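Local atomic coordinates of alcohol dehydrogenase IV (Corynebacterium glutamicum, PDB entry 3IV7), a protein that probably reduces maleylacetate with a nicotinamide cofactor, as a member of the iron-containing alcohol dehydrogenase family. Residues His177-Asn191 / Ala229-His242. Numbering follows the deposited sequence.
Sequences HCIDSLWGPNADPIN and AAVSFASAGSGLHH
H177, D180 and H242 form a buried hydrogen-bonded chain in the all-helical part of this iron-containing alcohol dehydrogenase fold, where the end of helix 164-181 meets the break between helices 216-236 and 240-250. D180 swings its carboxylate anti to the backbone N (chi1 -154°) and into the start of helix 240-250. There D180 OD2 accepts from H242 ND1 at 2.6 Å through its anti lone pair, ring and carboxylate nearly coplanar, and takes H242 N from above the carboxylate plane. W183 NE1 donates to the other oxygen, D180 OD1, so bonds to both oxygens fix the carboxylate's rotation. At the far end of the imidazole, H242 NE2 and H177 ND1 are hydrogen-bonded at 2.8 Å, and either could be the donor. The H177 ring also lies over F233 in an offset stack, centroids 4.5 Å apart and planes at 14°, while its NE2 reaches A123 O. C178 SG rests on A229 CB at 3.2 Å. The solvent side is the loop at P185 and N186: the P185 ring lies against A236 O and S238 O, N186 N bonds to A236 O, and water 2 bridges N186 OD1 to S235 O. Beyond it, D188, its OD2 hydrogen-bonded to H10 ND1, makes a capping box with N191. S232 OG donates to N191 O from above the carbonyl plane, and N191 ND2 points almost straight at S235 OG, 2.7 Å away and in the amide plane.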
loop_
_atom_site.group_PDB
_atom_site.type_symbol
_atom_site.label_atom_id
_atom_site.label_comp_id
_atom_site.label_asym_id
_atom_site.label_seq_id
_atom_site.Cartn_x
_atom_site.Cartn_y
_atom_site.Cartn_z
ATOM N N HIS A 177 -11.328 -7.490 9.542
ATOM C CA HIS A 177 -9.926 -7.093 9.384
ATOM C C HIS A 177 -9.884 -5.583 9.121
ATOM O O HIS A 177 -9.092 -4.870 9.721
ATOM C CB HIS A 177 -9.233 -7.855 8.235
ATOM C CG HIS A 177 -9.014 -9.316 8.500
ATOM N ND1 HIS A 177 -8.828 -9.828 9.771
ATOM C CD2 HIS A 177 -8.800 -10.348 7.646
ATOM C CE1 HIS A 177 -8.602 -11.130 9.688
ATOM N NE2 HIS A 177 -8.572 -11.470 8.410
ATOM N N CYS A 178 -10.787 -5.084 8.277
ATOM C CA CYS A 178 -10.813 -3.657 7.983
ATOM C C CYS A 178 -11.208 -2.855 9.189
ATOM O O CYS A 178 -10.531 -1.926 9.567
ATOM C CB CYS A 178 -11.814 -3.325 6.873
ATOM S SG CYS A 178 -11.522 -4.075 5.327
ATOM N N ILE A 179 -12.359 -3.174 9.746
ATOM C CA ILE A 179 -12.939 -2.348 10.792
ATOM C C ILE A 179 -12.123 -2.306 12.084
ATOM O O ILE A 179 -11.830 -1.242 12.596
ATOM C CB ILE A 179 -14.425 -2.704 11.045
ATOM C CG1 ILE A 179 -15.238 -2.331 9.782
ATOM C CG2 ILE A 179 -14.947 -1.909 12.287
ATOM C CD1 ILE A 179 -16.738 -2.722 9.784
ATOM N N ASP A 180 -11.722 -3.460 12.586
ATOM C CA ASP A 180 -10.908 -3.497 13.815
ATOM C C ASP A 180 -9.590 -2.731 13.602
ATOM O O ASP A 180 -9.097 -2.061 14.520
ATOM C CB ASP A 180 -10.615 -4.910 14.187
ATOM C CG ASP A 180 -10.372 -5.106 15.669
ATOM O OD1 ASP A 180 -10.929 -4.348 16.527
ATOM O OD2 ASP A 180 -9.703 -6.123 15.974
ATOM N N SER A 181 -9.057 -2.796 12.372
ATOM C CA SER A 181 -7.795 -2.147 12.045
ATOM C C SER A 181 -7.876 -0.614 12.171
ATOM O O SER A 181 -6.857 0.055 12.408
ATOM C CB SER A 181 -7.328 -2.564 10.655
ATOM O OG SER A 181 -6.834 -3.917 10.652
ATOM N N LEU A 182 -9.089 -0.071 12.039
ATOM C CA LEU A 182 -9.314 1.357 12.179
ATOM C C LEU A 182 -8.967 1.911 13.560
ATOM O O LEU A 182 -8.687 3.099 13.687
ATOM C CB LEU A 182 -10.752 1.725 11.788
ATOM C CG LEU A 182 -11.086 1.477 10.301
ATOM C CD1 LEU A 182 -12.519 1.819 9.988
ATOM C CD2 LEU A 182 -10.113 2.256 9.402
ATOM N N TRP A 183 -9.032 1.063 14.594
ATOM C CA TRP A 183 -8.580 1.446 15.949
ATOM C C TRP A 183 -7.540 0.407 16.429
ATOM O O TRP A 183 -7.386 0.168 17.621
ATOM C CB TRP A 183 -9.771 1.562 16.940
ATOM C CG TRP A 183 -10.673 0.413 16.875
ATOM C CD1 TRP A 183 -10.382 -0.877 17.239
ATOM C CD2 TRP A 183 -12.000 0.385 16.341
ATOM N NE1 TRP A 183 -11.431 -1.701 16.934
ATOM C CE2 TRP A 183 -12.442 -0.957 16.390
ATOM C CE3 TRP A 183 -12.854 1.348 15.818
ATOM C CZ2 TRP A 183 -13.690 -1.345 15.936
ATOM C CZ3 TRP A 183 -14.100 0.962 15.394
ATOM C CH2 TRP A 183 -14.505 -0.378 15.450
ATOM N N GLY A 184 -6.824 -0.195 15.476
ATOM C CA GLY A 184 -5.816 -1.214 15.791
ATOM C C GLY A 184 -4.668 -0.644 16.619
ATOM O O GLY A 184 -4.503 0.582 16.690
ATOM N N PRO A 185 -3.855 -1.528 17.241
ATOM C CA PRO A 185 -2.752 -1.039 18.063
ATOM C C PRO A 185 -1.742 -0.209 17.281
ATOM O O PRO A 185 -1.135 0.657 17.853
ATOM C CB PRO A 185 -2.096 -2.327 18.578
ATOM C CG PRO A 185 -2.581 -3.405 17.657
ATOM C CD PRO A 185 -3.928 -2.994 17.243
ATOM N N ASN A 186 -1.570 -0.499 15.985
ATOM C CA ASN A 186 -0.658 0.278 15.123
ATOM C C ASN A 186 -1.389 0.881 13.934
ATOM O O ASN A 186 -0.862 0.936 12.841
ATOM C CB ASN A 186 0.501 -0.590 14.654
ATOM C CG ASN A 186 1.261 -1.232 15.822
ATOM O OD1 ASN A 186 1.226 -2.450 16.003
ATOM N ND2 ASN A 186 1.893 -0.412 16.634
ATOM N N ALA A 187 -2.621 1.313 14.173
ATOM C CA ALA A 187 -3.379 2.027 13.194
ATOM C C ALA A 187 -2.534 3.209 12.717
ATOM O O ALA A 187 -1.883 3.890 13.522
ATOM C CB ALA A 187 -4.731 2.548 13.826
ATOM N N ASP A 188 -2.549 3.463 11.418
ATOM C CA ASP A 188 -1.864 4.668 10.858
ATOM C C ASP A 188 -2.651 5.105 9.605
ATOM O O ASP A 188 -3.606 4.444 9.244
ATOM C CB ASP A 188 -0.370 4.383 10.584
ATOM C CG ASP A 188 -0.142 3.389 9.424
ATOM O OD1 ASP A 188 -0.862 3.486 8.390
ATOM O OD2 ASP A 188 0.809 2.547 9.537
ATOM N N PRO A 189 -2.271 6.236 8.972
ATOM C CA PRO A 189 -3.095 6.733 7.872
ATOM C C PRO A 189 -3.128 5.866 6.646
ATOM O O PRO A 189 -4.108 5.932 5.882
ATOM C CB PRO A 189 -2.465 8.114 7.536
ATOM C CG PRO A 189 -1.804 8.543 8.782
ATOM C CD PRO A 189 -1.336 7.275 9.478
ATOM N N ILE A 190 -2.080 5.059 6.443
ATOM C CA ILE A 190 -1.978 4.195 5.273
ATOM C C ILE A 190 -2.822 2.946 5.467
ATOM O O ILE A 190 -3.649 2.626 4.614
ATOM C CB ILE A 190 -0.527 3.818 4.975
ATOM C CG1 ILE A 190 0.264 5.087 4.659
ATOM C CG2 ILE A 190 -0.467 2.796 3.770
ATOM C CD1 ILE A 190 1.739 4.972 4.807
ATOM N N ASN A 191 -2.618 2.212 6.575
ATOM C CA ASN A 191 -3.470 1.059 6.803
ATOM C C ASN A 191 -4.963 1.480 6.956
ATOM O O ASN A 191 -5.860 0.711 6.626
ATOM C CB ASN A 191 -2.975 0.136 7.934
ATOM C CG ASN A 191 -2.798 0.844 9.278
ATOM O OD1 ASN A 191 -3.699 1.513 9.762
ATOM N ND2 ASN A 191 -1.661 0.569 9.947
ATOM N N ALA A 229 -8.202 -5.573 3.003
ATOM C CA ALA A 229 -8.528 -5.739 4.418
ATOM C C ALA A 229 -7.343 -6.346 5.173
ATOM O O ALA A 229 -7.000 -5.905 6.266
ATOM C CB ALA A 229 -9.754 -6.628 4.565
ATOM N N ALA A 230 -6.774 -7.416 4.594
ATOM C CA ALA A 230 -5.696 -8.166 5.224
ATOM C C ALA A 230 -4.380 -7.396 5.238
ATOM O O ALA A 230 -3.655 -7.409 6.250
ATOM C CB ALA A 230 -5.533 -9.546 4.541
ATOM N N VAL A 231 -4.084 -6.689 4.144
ATOM C CA VAL A 231 -2.902 -5.836 4.089
ATOM C C VAL A 231 -2.975 -4.735 5.178
ATOM O O VAL A 231 -1.977 -4.437 5.849
ATOM C CB VAL A 231 -2.721 -5.195 2.701
ATOM C CG1 VAL A 231 -1.596 -4.131 2.739
ATOM C CG2 VAL A 231 -2.372 -6.320 1.599
ATOM N N SER A 232 -4.170 -4.167 5.364
ATOM C CA SER A 232 -4.399 -3.181 6.412
ATOM C C SER A 232 -4.149 -3.791 7.810
ATOM O O SER A 232 -3.453 -3.218 8.648
ATOM C CB SER A 232 -5.846 -2.683 6.340
ATOM O OG SER A 232 -6.096 -1.755 7.389
ATOM N N PHE A 233 -4.734 -4.958 8.023
ATOM C CA PHE A 233 -4.647 -5.688 9.272
ATOM C C PHE A 233 -3.212 -6.148 9.598
ATOM O O PHE A 233 -2.781 -6.039 10.716
ATOM C CB PHE A 233 -5.604 -6.887 9.191
ATOM C CG PHE A 233 -5.425 -7.875 10.265
ATOM C CD1 PHE A 233 -5.821 -7.597 11.544
ATOM C CD2 PHE A 233 -4.999 -9.165 9.967
ATOM C CE1 PHE A 233 -5.692 -8.549 12.548
ATOM C CE2 PHE A 233 -4.885 -10.099 10.952
ATOM C CZ PHE A 233 -5.229 -9.781 12.248
ATOM N N ALA A 234 -2.483 -6.605 8.590
ATOM C CA ALA A 234 -1.073 -6.992 8.768
ATOM C C ALA A 234 -0.280 -5.815 9.334
ATOM O O ALA A 234 0.596 -5.986 10.185
ATOM C CB ALA A 234 -0.474 -7.467 7.421
ATOM N N SER A 235 -0.655 -4.609 8.919
ATOM C CA SER A 235 -0.030 -3.400 9.408
ATOM C C SER A 235 -0.593 -2.927 10.756
ATOM O O SER A 235 0.166 -2.578 11.655
ATOM C CB SER A 235 -0.175 -2.266 8.389
ATOM O OG SER A 235 0.282 -1.018 8.942
ATOM N N ALA A 236 -1.925 -2.842 10.876
ATOM C CA ALA A 236 -2.536 -2.203 12.069
ATOM C C ALA A 236 -2.472 -3.086 13.337
ATOM O O ALA A 236 -2.554 -2.585 14.446
ATOM C CB ALA A 236 -3.957 -1.788 11.788
ATOM N N GLY A 237 -2.296 -4.379 13.145
ATOM C CA GLY A 237 -2.272 -5.320 14.242
ATOM C C GLY A 237 -3.676 -5.668 14.715
ATOM O O GLY A 237 -4.661 -5.014 14.330
ATOM N N SER A 238 -3.744 -6.667 15.608
ATOM C CA SER A 238 -5.007 -7.135 16.203
ATOM C C SER A 238 -5.568 -6.224 17.234
ATOM O O SER A 238 -4.928 -5.951 18.266
ATOM C CB SER A 238 -4.819 -8.509 16.828
ATOM O OG SER A 238 -4.556 -9.460 15.836
ATOM N N GLY A 239 -6.805 -5.790 16.997
ATOM C CA GLY A 239 -7.528 -4.965 17.925
ATOM C C GLY A 239 -8.464 -5.848 18.753
ATOM O O GLY A 239 -8.351 -7.078 18.715
ATOM N N LEU A 240 -9.381 -5.215 19.483
ATOM C CA LEU A 240 -10.347 -5.935 20.355
ATOM C C LEU A 240 -11.066 -7.098 19.651
ATOM O O LEU A 240 -11.155 -8.199 20.203
ATOM C CB LEU A 240 -11.387 -4.956 20.906
ATOM C CG LEU A 240 -12.509 -5.511 21.826
ATOM C CD1 LEU A 240 -11.936 -6.155 23.087
ATOM C CD2 LEU A 240 -13.488 -4.419 22.190
ATOM N N HIS A 241 -11.595 -6.848 18.448
ATOM C CA HIS A 241 -12.348 -7.865 17.722
ATOM C C HIS A 241 -11.551 -9.109 17.539
ATOM O O HIS A 241 -12.032 -10.200 17.832
ATOM C CB HIS A 241 -12.814 -7.371 16.347
ATOM C CG HIS A 241 -13.339 -8.459 15.474
ATOM N ND1 HIS A 241 -14.670 -8.790 15.422
ATOM C CD2 HIS A 241 -12.704 -9.312 14.627
ATOM C CE1 HIS A 241 -14.838 -9.795 14.582
ATOM N NE2 HIS A 241 -13.660 -10.131 14.089
ATOM N N HIS A 242 -10.320 -8.962 17.060
ATOM C CA HIS A 242 -9.485 -10.114 16.777
ATOM C C HIS A 242 -9.073 -10.836 18.033
ATOM O O HIS A 242 -8.954 -12.049 18.023
ATOM C CB HIS A 242 -8.254 -9.712 15.930
ATOM C CG HIS A 242 -8.608 -9.272 14.555
ATOM N ND1 HIS A 242 -9.061 -8.001 14.278
ATOM C CD2 HIS A 242 -8.649 -9.954 13.382
ATOM C CE1 HIS A 242 -9.344 -7.916 12.987
ATOM N NE2 HIS A 242 -9.095 -9.083 12.423
HETATM O O HOH W 1 -7.213 -5.275 13.671
HETATM O O HOH W 2 1.114 -4.502 13.647
#